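Local coordinates for protein possible translation initiation inhibitor (Rhodopseudomonas palustris, PDB 3LME) that is of unknown function but belongs to the YjgF-like (L-PSP) family and has three protein chains in its assembly, at residues R24-H35 and D118-P129; A73-A84 and P104-L114. The protein carries 1 engineered substitution. One frame throughout, in Å; residues are numbered along the deposited sequence.

Contact 1 of 2, residues R24-H35 and D118-P129; sequences RAGDFVFIGGMH and DIAEIDGTFYAP. Engineered in segment 24-35: H35 (natural residue Arg).
F28 and Y127, facing each other across the strands, bring their rings into contact through different first torsions: CG of F28 stands anti to its own carbonyl carbon (chi1 -72°), whereas CG of Y127 is anti to the backbone N (chi1 180°), which brings the tyrosine ring nearer its partner. Y127 CD1 comes to rest over one face of the F28 ring, near the rim and 3.8 Å from F28 CZ, with the two planes inclined at 47°. D27 runs alongside the same tyrosine, its CB 3.6 Å from Y127 CE1. On this side of the sheet T125 also sets its methyl CG2 over the face of the F30 ring, 4.2 Å from the centroid, a CH-pi contact. A threonine suits the place, its methyl serving the ring while its OG1 makes a weak hydrogen bond to R75 of the second subunit. On the other side F126 CE1 lies 3.8 Å from I31 CG1, and G124 has no side chain to crowd the F126 ring. Paired bonds join the backbones, V29 N to F126 O at 2.8 Å and F126 N to V29 O at 2.7 Å. Past G32 and G33 the pairing slips by one residue and resumes with M34 N bonded to I122 O at 3.1 Å. At the far end the ND1 N-H of the engineered H35 bonds to D118 OD2 at 3.0 Å, out of the carboxylate plane, while D118 OD1 forms a salt bridge with R51. These antiparallel strands, one of them entered through the type II' turn of a tight hairpin at A25-F28, form the centre of the mixed sheet of the YjgF-like fold, backed by helix 48-64.

Contact 2 of 2, residues A73-A84 and P104-L114; sequences AVRLTVFVTDVA and PPRTVLQVPAL. With SO4 (sulfate ion), chain N.
P104 opens the contact by setting its ring against A73, CB to CB at 3.7 Å, and against L76, whose CD1 reaches P104 CG; a rigid, apolar proline suits this buried entry to the strand. P105 follows with its ring beside V74 O, and its carbonyl O takes the N-H of L76 at 3.0 Å. Here V74 and R75 both face T125, a classic beta bulge in strand 73-80. R106 leads its guanidinium away from that strand, one face over V108 CG2, to N91 and Q94 on helix 83-98 and to a sulfate. T107 gives N to L76 O at 2.9 Å and receives V78 N on its O at 2.8 Å, while its CG2 lies 3.5 Å from T77 CG2, the two threonines side by side. This regular parallel pairing closes a beta-alpha-beta crossover, with helix 83-98 as the connection. V108 uses its N-H on the other edge, for O1 of a second sulfate, and its CG1 packs 3.9 Å from V83 CG2 at the start of the helix. L109 places CD1 alongside the F79 ring and also packs on F79 of the third subunit. In Q110, CG lies anti to the backbone N (chi1 -164°) and the chain runs on extended, which carries the amide to the helix start: OE1 accepts V83 N at 3.1 Å, the donor tilted 32° from the carbonyl plane. V111 N makes a weak bond to V80 O, and beyond it the chain turns back until L114 CD1 lies 3.6 Å from F79 O.

The centres of contacts 1 and 2 lie about 13 Å apart, and the two share one sheet: strand 120-127 of contact 1 pairs with strand 73-80 of contact 2, T125 O lying 2.8 Å from V74 N and E121 N 2.8 Å from F79 O, both probable hydrogen bonds. Along the chain, contact 2 is nested inside the loop that contact 1 closes. The subunit interface joins them again: R75 bonds to I31 O and to T125 OG1 of the third subunit, residues that belong to contact 1 there. The sulfate on V108 N is also hydrogen-bonded to NE2 of the engineered H35 of that neighbour; it probably came from the crystallisation liquor.

Contact 1 of 2, residues R24-H35 and D118-P129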
loop_
_atom_site.group_PDB
_atom_site.type_symbol
_atom_site.label_atom_id
_atom_site.label_comp_id
_atom_site.label_asym_id
_atom_site.label_seq_id
_atom_site.Cartn_x
_atom_site.Cartn_y
_atom_site.Cartn_z
ATOM N N ARG A 24 0.051 12.832 10.551
ATOM C CA ARG A 24 -1.219 12.636 11.219
ATOM C C ARG A 24 -2.308 13.188 10.319
ATOM O O ARG A 24 -2.204 14.314 9.824
ATOM C CB ARG A 24 -1.236 13.390 12.536
ATOM C CG ARG A 24 -2.578 13.346 13.233
ATOM C CD ARG A 24 -2.419 12.996 14.702
ATOM N NE ARG A 24 -3.498 12.095 15.063
ATOM C CZ ARG A 24 -3.399 11.086 15.917
ATOM N NH1 ARG A 24 -2.255 10.820 16.532
ATOM N NH2 ARG A 24 -4.464 10.333 16.140
ATOM N N ALA A 25 -3.356 12.409 10.107
ATOM C CA ALA A 25 -4.483 12.872 9.318
ATOM C C ALA A 25 -5.709 12.486 10.105
ATOM O O ALA A 25 -6.105 11.317 10.092
ATOM C CB ALA A 25 -4.479 12.196 7.952
ATOM N N GLY A 26 -6.275 13.447 10.835
ATOM C CA GLY A 26 -7.384 13.181 11.755
ATOM C C GLY A 26 -7.016 12.142 12.794
ATOM O O GLY A 26 -6.129 12.359 13.601
ATOM N N ASP A 27 -7.687 10.997 12.756
ATOM C CA ASP A 27 -7.404 9.892 13.680
ATOM C C ASP A 27 -6.301 8.985 13.183
ATOM O O ASP A 27 -5.756 8.199 13.978
ATOM C CB ASP A 27 -8.640 9.022 13.931
ATOM C CG ASP A 27 -9.771 9.787 14.563
ATOM O OD1 ASP A 27 -9.513 10.789 15.293
ATOM O OD2 ASP A 27 -10.933 9.389 14.305
ATOM N N PHE A 28 -5.984 9.063 11.888
ATOM C CA PHE A 28 -5.022 8.143 11.324
ATOM C C PHE A 28 -3.606 8.683 11.305
ATOM O O PHE A 28 -3.400 9.905 11.235
ATOM C CB PHE A 28 -5.434 7.730 9.935
ATOM C CG PHE A 28 -6.600 6.825 9.911
ATOM C CD1 PHE A 28 -6.421 5.455 9.818
ATOM C CD2 PHE A 28 -7.897 7.339 9.978
ATOM C CE1 PHE A 28 -7.519 4.607 9.793
ATOM C CE2 PHE A 28 -8.996 6.510 9.948
ATOM C CZ PHE A 28 -8.812 5.144 9.861
ATOM N N VAL A 29 -2.635 7.768 11.364
ATOM C CA VAL A 29 -1.226 8.113 11.249
ATOM C C VAL A 29 -0.520 7.243 10.208
ATOM O O VAL A 29 -0.487 6.000 10.330
ATOM C CB VAL A 29 -0.542 7.954 12.580
ATOM C CG1 VAL A 29 0.968 8.129 12.425
ATOM C CG2 VAL A 29 -1.136 8.955 13.578
ATOM N N PHE A 30 0.039 7.904 9.191
ATOM C CA PHE A 30 0.671 7.224 8.072
ATOM C C PHE A 30 2.167 7.360 8.177
ATOM O O PHE A 30 2.695 8.429 8.027
ATOM C CB PHE A 30 0.206 7.822 6.737
ATOM C CG PHE A 30 -1.286 7.676 6.479
ATOM C CD1 PHE A 30 -1.759 6.723 5.596
ATOM C CD2 PHE A 30 -2.207 8.499 7.123
ATOM C CE1 PHE A 30 -3.128 6.593 5.354
ATOM C CE2 PHE A 30 -3.561 8.373 6.898
ATOM C CZ PHE A 30 -4.028 7.419 6.009
ATOM N N ILE A 31 2.861 6.274 8.428
ATOM C CA ILE A 31 4.289 6.348 8.482
ATOM C C ILE A 31 4.901 6.035 7.107
ATOM O O ILE A 31 4.537 5.039 6.461
ATOM C CB ILE A 31 4.824 5.416 9.582
ATOM C CG1 ILE A 31 4.131 5.719 10.916
ATOM C CG2 ILE A 31 6.318 5.536 9.705
ATOM C CD1 ILE A 31 4.352 7.159 11.489
ATOM N N GLY A 32 5.824 6.883 6.655
ATOM C CA GLY A 32 6.572 6.615 5.414
ATOM C C GLY A 32 7.435 5.365 5.517
ATOM O O GLY A 32 7.607 4.795 6.603
ATOM N N GLY A 33 7.970 4.919 4.389
ATOM C CA GLY A 33 8.780 3.715 4.372
ATOM C C GLY A 33 9.949 3.860 5.316
ATOM O O GLY A 33 10.669 4.862 5.265
ATOM N N MET A 34 10.113 2.863 6.184
ATOM C CA MET A 34 11.181 2.803 7.160
ATOM C C MET A 34 12.105 1.632 6.890
ATOM O O MET A 34 11.663 0.566 6.466
ATOM C CB MET A 34 10.586 2.631 8.547
ATOM C CG MET A 34 10.006 3.931 9.129
ATOM S SD MET A 34 11.186 5.275 9.248
ATOM C CE MET A 34 10.004 6.558 9.447
ATOM N N HIS A 35 13.398 1.813 7.106
ATOM C CA HIS A 35 14.261 0.644 7.116
ATOM C C HIS A 35 15.246 0.656 8.255
ATOM O O HIS A 35 15.243 1.589 9.061
ATOM C CB HIS A 35 14.879 0.323 5.744
ATOM C CG HIS A 35 15.517 1.484 5.074
ATOM N ND1 HIS A 35 16.884 1.675 5.066
ATOM C CD2 HIS A 35 14.983 2.519 4.382
ATOM C CE1 HIS A 35 17.169 2.791 4.413
ATOM N NE2 HIS A 35 16.032 3.328 3.995
ATOM N N ASP A 118 19.121 -2.202 0.972
ATOM C CA ASP A 118 18.659 -2.824 2.214
ATOM C C ASP A 118 17.890 -4.128 1.949
ATOM O O ASP A 118 17.458 -4.392 0.819
ATOM C CB ASP A 118 17.788 -1.835 3.008
ATOM C CG ASP A 118 17.893 -2.032 4.537
ATOM O OD1 ASP A 118 17.747 -3.176 5.044
ATOM O OD2 ASP A 118 18.132 -1.022 5.243
ATOM N N ILE A 119 17.733 -4.939 2.990
ATOM C CA ILE A 119 16.999 -6.193 2.884
ATOM C C ILE A 119 15.496 -6.121 3.182
ATOM O O ILE A 119 14.779 -7.069 2.930
ATOM C CB ILE A 119 17.623 -7.281 3.764
ATOM C CG1 ILE A 119 17.316 -7.038 5.249
ATOM C CG2 ILE A 119 19.099 -7.378 3.481
ATOM C CD1 ILE A 119 17.844 -8.124 6.151
ATOM N N ALA A 120 15.016 -5.011 3.710
ATOM C CA ALA A 120 13.633 -4.918 4.143
ATOM C C ALA A 120 13.237 -3.472 4.351
ATOM O O ALA A 120 14.008 -2.679 4.895
ATOM C CB ALA A 120 13.403 -5.714 5.419
ATOM N N GLU A 121 12.033 -3.137 3.914
ATOM C CA GLU A 121 11.478 -1.825 4.156
ATOM C C GLU A 121 10.017 -2.043 4.542
ATOM O O GLU A 121 9.407 -3.012 4.090
ATOM C CB GLU A 121 11.599 -0.999 2.890
ATOM C CG GLU A 121 11.210 0.451 3.031
ATOM C CD GLU A 121 11.714 1.283 1.869
ATOM O OE1 GLU A 121 11.264 2.433 1.720
ATOM O OE2 GLU A 121 12.573 0.791 1.097
ATOM N N ILE A 122 9.469 -1.175 5.394
ATOM C CA ILE A 122 8.122 -1.403 5.908
ATOM C C ILE A 122 7.264 -0.167 5.826
ATOM O O ILE A 122 7.766 0.913 5.990
ATOM C CB ILE A 122 8.121 -2.016 7.358
ATOM C CG1 ILE A 122 6.698 -2.366 7.821
ATOM C CG2 ILE A 122 8.744 -1.068 8.389
ATOM C CD1 ILE A 122 6.643 -3.357 8.962
ATOM N N ASP A 123 5.976 -0.354 5.548
ATOM C CA ASP A 123 4.959 0.709 5.553
ATOM C C ASP A 123 3.927 0.473 6.639
ATOM O O ASP A 123 3.280 -0.570 6.656
ATOM C CB ASP A 123 4.203 0.737 4.241
ATOM C CG ASP A 123 5.000 1.329 3.132
ATOM O OD1 ASP A 123 6.121 1.826 3.418
ATOM O OD2 ASP A 123 4.499 1.297 1.977
ATOM N N GLY A 124 3.755 1.447 7.524
ATOM C CA GLY A 124 2.889 1.279 8.662
ATOM C C GLY A 124 1.843 2.341 8.634
ATOM O O GLY A 124 2.150 3.492 8.335
ATOM N N THR A 125 0.610 1.937 8.937
ATOM C CA THR A 125 -0.561 2.818 9.049
ATOM C C THR A 125 -1.266 2.539 10.380
ATOM O O THR A 125 -1.522 1.393 10.726
ATOM C CB THR A 125 -1.511 2.579 7.872
ATOM O OG1 THR A 125 -0.754 2.662 6.667
ATOM C CG2 THR A 125 -2.638 3.601 7.835
ATOM N N PHE A 126 -1.536 3.594 11.136
ATOM C CA PHE A 126 -2.037 3.447 12.498
ATOM C C PHE A 126 -3.344 4.225 12.685
ATOM O O PHE A 126 -3.578 5.257 12.032
ATOM C CB PHE A 126 -1.001 3.935 13.505
ATOM C CG PHE A 126 0.312 3.176 13.475
ATOM C CD1 PHE A 126 1.232 3.361 12.438
ATOM C CD2 PHE A 126 0.653 2.328 14.504
ATOM C CE1 PHE A 126 2.434 2.674 12.424
ATOM C CE2 PHE A 126 1.854 1.641 14.500
ATOM C CZ PHE A 126 2.748 1.804 13.461
ATOM N N TYR A 127 -4.192 3.718 13.579
ATOM C CA TYR A 127 -5.432 4.378 13.964
ATOM C C TYR A 127 -5.285 4.723 15.401
ATOM O O TYR A 127 -5.243 3.807 16.226
ATOM C CB TYR A 127 -6.580 3.404 13.869
ATOM C CG TYR A 127 -7.924 3.959 14.250
ATOM C CD1 TYR A 127 -8.441 5.091 13.616
ATOM C CD2 TYR A 127 -8.712 3.316 15.199
ATOM C CE1 TYR A 127 -9.704 5.593 13.937
ATOM C CE2 TYR A 127 -9.969 3.791 15.528
ATOM C CZ TYR A 127 -10.464 4.942 14.896
ATOM O OH TYR A 127 -11.713 5.427 15.229
ATOM N N ALA A 128 -5.228 6.017 15.712
ATOM C CA ALA A 128 -4.998 6.450 17.074
ATOM C C ALA A 128 -5.860 7.653 17.450
ATOM O O ALA A 128 -5.335 8.764 17.568
ATOM C CB ALA A 128 -3.540 6.788 17.236
ATOM N N PRO A 129 -7.182 7.452 17.664
ATOM C CA PRO A 129 -8.091 8.590 17.903
ATOM C C PRO A 129 -7.585 9.524 18.992
ATOM O O PRO A 129 -6.971 9.065 19.948
ATOM C CB PRO A 129 -9.370 7.914 18.381
ATOM C CG PRO A 129 -9.352 6.611 17.771
ATOM C CD PRO A 129 -7.901 6.169 17.745
#

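Contact 2 of 2, residues A73-A84 and P104-L114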
loop_
_atom_site.group_PDB
_atom_site.type_symbol
_atom_site.label_atom_id
_atom_site.label_comp_id
_atom_site.label_asym_id
_atom_site.label_seq_id
_atom_site.Cartn_x
_atom_site.Cartn_y
_atom_site.Cartn_z
ATOM N N ALA A 73 -1.737 -0.376 15.140
ATOM C CA ALA A 73 -1.398 -0.650 13.727
ATOM C C ALA A 73 -2.569 -1.249 12.968
ATOM O O ALA A 73 -3.082 -2.266 13.373
ATOM C CB ALA A 73 -0.226 -1.551 13.620
ATOM N N VAL A 74 -3.020 -0.620 11.887
ATOM C CA VAL A 74 -4.081 -1.228 11.064
ATOM C C VAL A 74 -3.549 -1.878 9.804
ATOM O O VAL A 74 -4.242 -2.693 9.221
ATOM C CB VAL A 74 -5.228 -0.278 10.701
ATOM C CG1 VAL A 74 -5.927 0.219 11.961
ATOM C CG2 VAL A 74 -4.722 0.883 9.912
ATOM N N ARG A 75 -2.336 -1.536 9.375
ATOM C CA ARG A 75 -1.732 -2.264 8.258
ATOM C C ARG A 75 -0.231 -2.160 8.233
ATOM O O ARG A 75 0.316 -1.069 8.389
ATOM C CB ARG A 75 -2.270 -1.794 6.894
ATOM C CG ARG A 75 -1.803 -2.660 5.734
ATOM C CD ARG A 75 -2.048 -1.974 4.375
ATOM N NE ARG A 75 -3.472 -1.863 4.083
ATOM C CZ ARG A 75 -4.270 -2.901 3.850
ATOM N NH1 ARG A 75 -5.566 -2.706 3.624
ATOM N NH2 ARG A 75 -3.779 -4.129 3.858
ATOM N N LEU A 76 0.420 -3.293 7.994
ATOM C CA LEU A 76 1.852 -3.331 7.807
ATOM C C LEU A 76 2.144 -3.939 6.448
ATOM O O LEU A 76 1.673 -5.036 6.154
ATOM C CB LEU A 76 2.495 -4.175 8.905
ATOM C CG LEU A 76 2.344 -3.704 10.358
ATOM C CD1 LEU A 76 3.076 -4.643 11.269
ATOM C CD2 LEU A 76 2.903 -2.312 10.522
ATOM N N THR A 77 2.890 -3.237 5.597
ATOM C CA THR A 77 3.313 -3.834 4.334
ATOM C C THR A 77 4.828 -3.983 4.369
ATOM O O THR A 77 5.565 -3.010 4.313
ATOM C CB THR A 77 2.805 -3.024 3.098
ATOM O OG1 THR A 77 1.444 -2.600 3.320
ATOM C CG2 THR A 77 2.860 -3.874 1.821
ATOM N N VAL A 78 5.290 -5.210 4.536
ATOM C CA VAL A 78 6.719 -5.460 4.580
ATOM C C VAL A 78 7.199 -5.895 3.205
ATOM O O VAL A 78 6.718 -6.892 2.645
ATOM C CB VAL A 78 7.080 -6.521 5.618
ATOM C CG1 VAL A 78 8.561 -6.432 5.989
ATOM C CG2 VAL A 78 6.248 -6.335 6.842
ATOM N N PHE A 79 8.117 -5.114 2.646
ATOM C CA PHE A 79 8.826 -5.498 1.431
ATOM C C PHE A 79 10.219 -5.989 1.814
ATOM O O PHE A 79 10.978 -5.305 2.500
ATOM C CB PHE A 79 8.933 -4.314 0.477
ATOM C CG PHE A 79 7.647 -3.566 0.294
ATOM C CD1 PHE A 79 6.778 -3.901 -0.733
ATOM C CD2 PHE A 79 7.306 -2.522 1.146
ATOM C CE1 PHE A 79 5.581 -3.219 -0.911
ATOM C CE2 PHE A 79 6.098 -1.810 0.967
ATOM C CZ PHE A 79 5.241 -2.172 -0.067
ATOM N N VAL A 80 10.538 -7.194 1.387
ATOM C CA VAL A 80 11.834 -7.760 1.635
ATOM C C VAL A 80 12.453 -8.266 0.326
ATOM O O VAL A 80 11.837 -8.273 -0.744
ATOM C CB VAL A 80 11.775 -8.918 2.673
ATOM C CG1 VAL A 80 10.963 -8.520 3.874
ATOM C CG2 VAL A 80 11.213 -10.182 2.041
ATOM N N THR A 81 13.684 -8.725 0.457
ATOM C CA THR A 81 14.557 -8.977 -0.646
ATOM C C THR A 81 14.632 -10.464 -0.964
ATOM O O THR A 81 14.999 -10.850 -2.095
ATOM C CB THR A 81 15.910 -8.322 -0.329
ATOM O OG1 THR A 81 16.053 -7.213 -1.209
ATOM C CG2 THR A 81 17.125 -9.287 -0.443
ATOM N N ASP A 82 14.257 -11.278 0.034
ATOM C CA ASP A 82 14.228 -12.731 -0.060
ATOM C C ASP A 82 13.171 -13.208 0.935
ATOM O O ASP A 82 13.447 -13.447 2.091
ATOM C CB ASP A 82 15.626 -13.304 0.242
ATOM C CG ASP A 82 15.717 -14.842 0.094
ATOM O OD1 ASP A 82 14.692 -15.545 -0.119
ATOM O OD2 ASP A 82 16.852 -15.351 0.210
ATOM N N VAL A 83 11.938 -13.331 0.481
ATOM C CA VAL A 83 10.859 -13.769 1.355
ATOM C C VAL A 83 11.173 -15.115 2.023
ATOM O O VAL A 83 10.983 -15.274 3.217
ATOM C CB VAL A 83 9.469 -13.730 0.625
ATOM C CG1 VAL A 83 9.323 -14.863 -0.392
ATOM C CG2 VAL A 83 8.333 -13.741 1.623
ATOM N N ALA A 84 11.693 -16.071 1.273
ATOM C CA ALA A 84 12.042 -17.351 1.872
ATOM C C ALA A 84 12.960 -17.152 3.097
ATOM O O ALA A 84 12.813 -17.838 4.102
ATOM C CB ALA A 84 12.684 -18.270 0.838
ATOM N N PRO A 104 -1.203 -7.062 14.010
ATOM C CA PRO A 104 -1.856 -6.259 12.967
ATOM C C PRO A 104 -2.004 -7.010 11.642
ATOM O O PRO A 104 -1.266 -7.968 11.399
ATOM C CB PRO A 104 -0.915 -5.083 12.769
ATOM C CG PRO A 104 0.226 -5.312 13.707
ATOM C CD PRO A 104 0.216 -6.729 14.145
ATOM N N PRO A 105 -2.962 -6.594 10.791
ATOM C CA PRO A 105 -3.056 -7.121 9.445
ATOM C C PRO A 105 -1.766 -6.796 8.693
ATOM O O PRO A 105 -1.201 -5.722 8.865
ATOM C CB PRO A 105 -4.213 -6.330 8.838
ATOM C CG PRO A 105 -4.956 -5.798 9.988
ATOM C CD PRO A 105 -3.935 -5.511 11.015
ATOM N N ARG A 106 -1.320 -7.708 7.837
ATOM C CA ARG A 106 0.037 -7.653 7.361
ATOM C C ARG A 106 0.140 -8.245 5.977
ATOM O O ARG A 106 -0.521 -9.214 5.676
ATOM C CB ARG A 106 0.918 -8.461 8.327
ATOM C CG ARG A 106 2.294 -8.768 7.827
ATOM C CD ARG A 106 3.047 -9.656 8.780
ATOM N NE ARG A 106 3.018 -11.061 8.420
ATOM C CZ ARG A 106 3.866 -11.947 8.919
ATOM N NH1 ARG A 106 3.793 -13.226 8.570
ATOM N NH2 ARG A 106 4.799 -11.546 9.779
ATOM N N THR A 107 1.003 -7.685 5.142
ATOM C CA THR A 107 1.319 -8.302 3.870
ATOM C C THR A 107 2.837 -8.283 3.630
ATOM O O THR A 107 3.447 -7.238 3.760
ATOM C CB THR A 107 0.470 -7.675 2.725
ATOM O OG1 THR A 107 1.020 -8.042 1.467
ATOM C CG2 THR A 107 0.438 -6.169 2.820
ATOM N N VAL A 108 3.430 -9.444 3.326
ATOM C CA VAL A 108 4.885 -9.587 3.094
ATOM C C VAL A 108 5.197 -9.973 1.635
ATOM O O VAL A 108 4.878 -11.073 1.202
ATOM C CB VAL A 108 5.548 -10.672 4.055
ATOM C CG1 VAL A 108 7.026 -10.824 3.786
ATOM C CG2 VAL A 108 5.353 -10.347 5.545
ATOM N N LEU A 109 5.833 -9.089 0.874
ATOM C CA LEU A 109 6.188 -9.425 -0.528
ATOM C C LEU A 109 7.674 -9.383 -0.769
ATOM O O LEU A 109 8.381 -8.614 -0.122
ATOM C CB LEU A 109 5.545 -8.464 -1.522
ATOM C CG LEU A 109 4.277 -7.797 -1.027
ATOM C CD1 LEU A 109 4.370 -6.357 -1.386
ATOM C CD2 LEU A 109 3.050 -8.444 -1.615
ATOM N N GLN A 110 8.140 -10.201 -1.708
ATOM C CA GLN A 110 9.515 -10.094 -2.186
ATOM C C GLN A 110 9.591 -9.026 -3.257
ATOM O O GLN A 110 8.637 -8.801 -3.992
ATOM C CB GLN A 110 10.014 -11.419 -2.729
ATOM C CG GLN A 110 11.505 -11.495 -2.896
ATOM C CD GLN A 110 11.945 -12.886 -3.315
ATOM O OE1 GLN A 110 11.730 -13.865 -2.583
ATOM N NE2 GLN A 110 12.544 -12.991 -4.513
ATOM N N VAL A 111 10.736 -8.379 -3.363
ATOM C CA VAL A 111 10.875 -7.245 -4.254
ATOM C C VAL A 111 12.351 -7.241 -4.692
ATOM O O VAL A 111 13.178 -7.811 -4.000
ATOM C CB VAL A 111 10.357 -5.995 -3.505
ATOM C CG1 VAL A 111 11.463 -5.046 -3.115
ATOM C CG2 VAL A 111 9.282 -5.314 -4.304
ATOM N N PRO A 112 12.698 -6.676 -5.861
ATOM C CA PRO A 112 14.121 -6.860 -6.227
ATOM C C PRO A 112 15.101 -5.878 -5.572
ATOM O O PRO A 112 16.183 -6.283 -5.172
ATOM C CB PRO A 112 14.125 -6.680 -7.758
ATOM C CG PRO A 112 12.672 -6.716 -8.175
ATOM C CD PRO A 112 11.929 -6.149 -7.000
ATOM N N ALA A 113 14.741 -4.605 -5.461
ATOM C CA ALA A 113 15.668 -3.627 -4.875
ATOM C C ALA A 113 14.971 -2.656 -3.919
ATOM O O ALA A 113 13.782 -2.350 -4.095
ATOM C CB ALA A 113 16.435 -2.867 -5.971
ATOM N N LEU A 114 15.706 -2.184 -2.905
ATOM C CA LEU A 114 15.112 -1.328 -1.855
ATOM C C LEU A 114 15.856 -0.018 -1.689
ATOM O O LEU A 114 16.968 0.111 -2.200
ATOM C CB LEU A 114 15.068 -2.079 -0.509
ATOM C CG LEU A 114 13.868 -3.010 -0.428
ATOM C CD1 LEU A 114 13.833 -3.745 0.867
ATOM C CD2 LEU A 114 12.587 -2.231 -0.629
HETATM S S SO4 N . 2.015 -12.946 3.437
HETATM O O1 SO4 N . 2.237 -11.681 2.751
HETATM O O2 SO4 N . 0.962 -12.782 4.471
HETATM O O3 SO4 N . 1.646 -13.979 2.475
HETATM O O4 SO4 N . 3.255 -13.380 4.092
#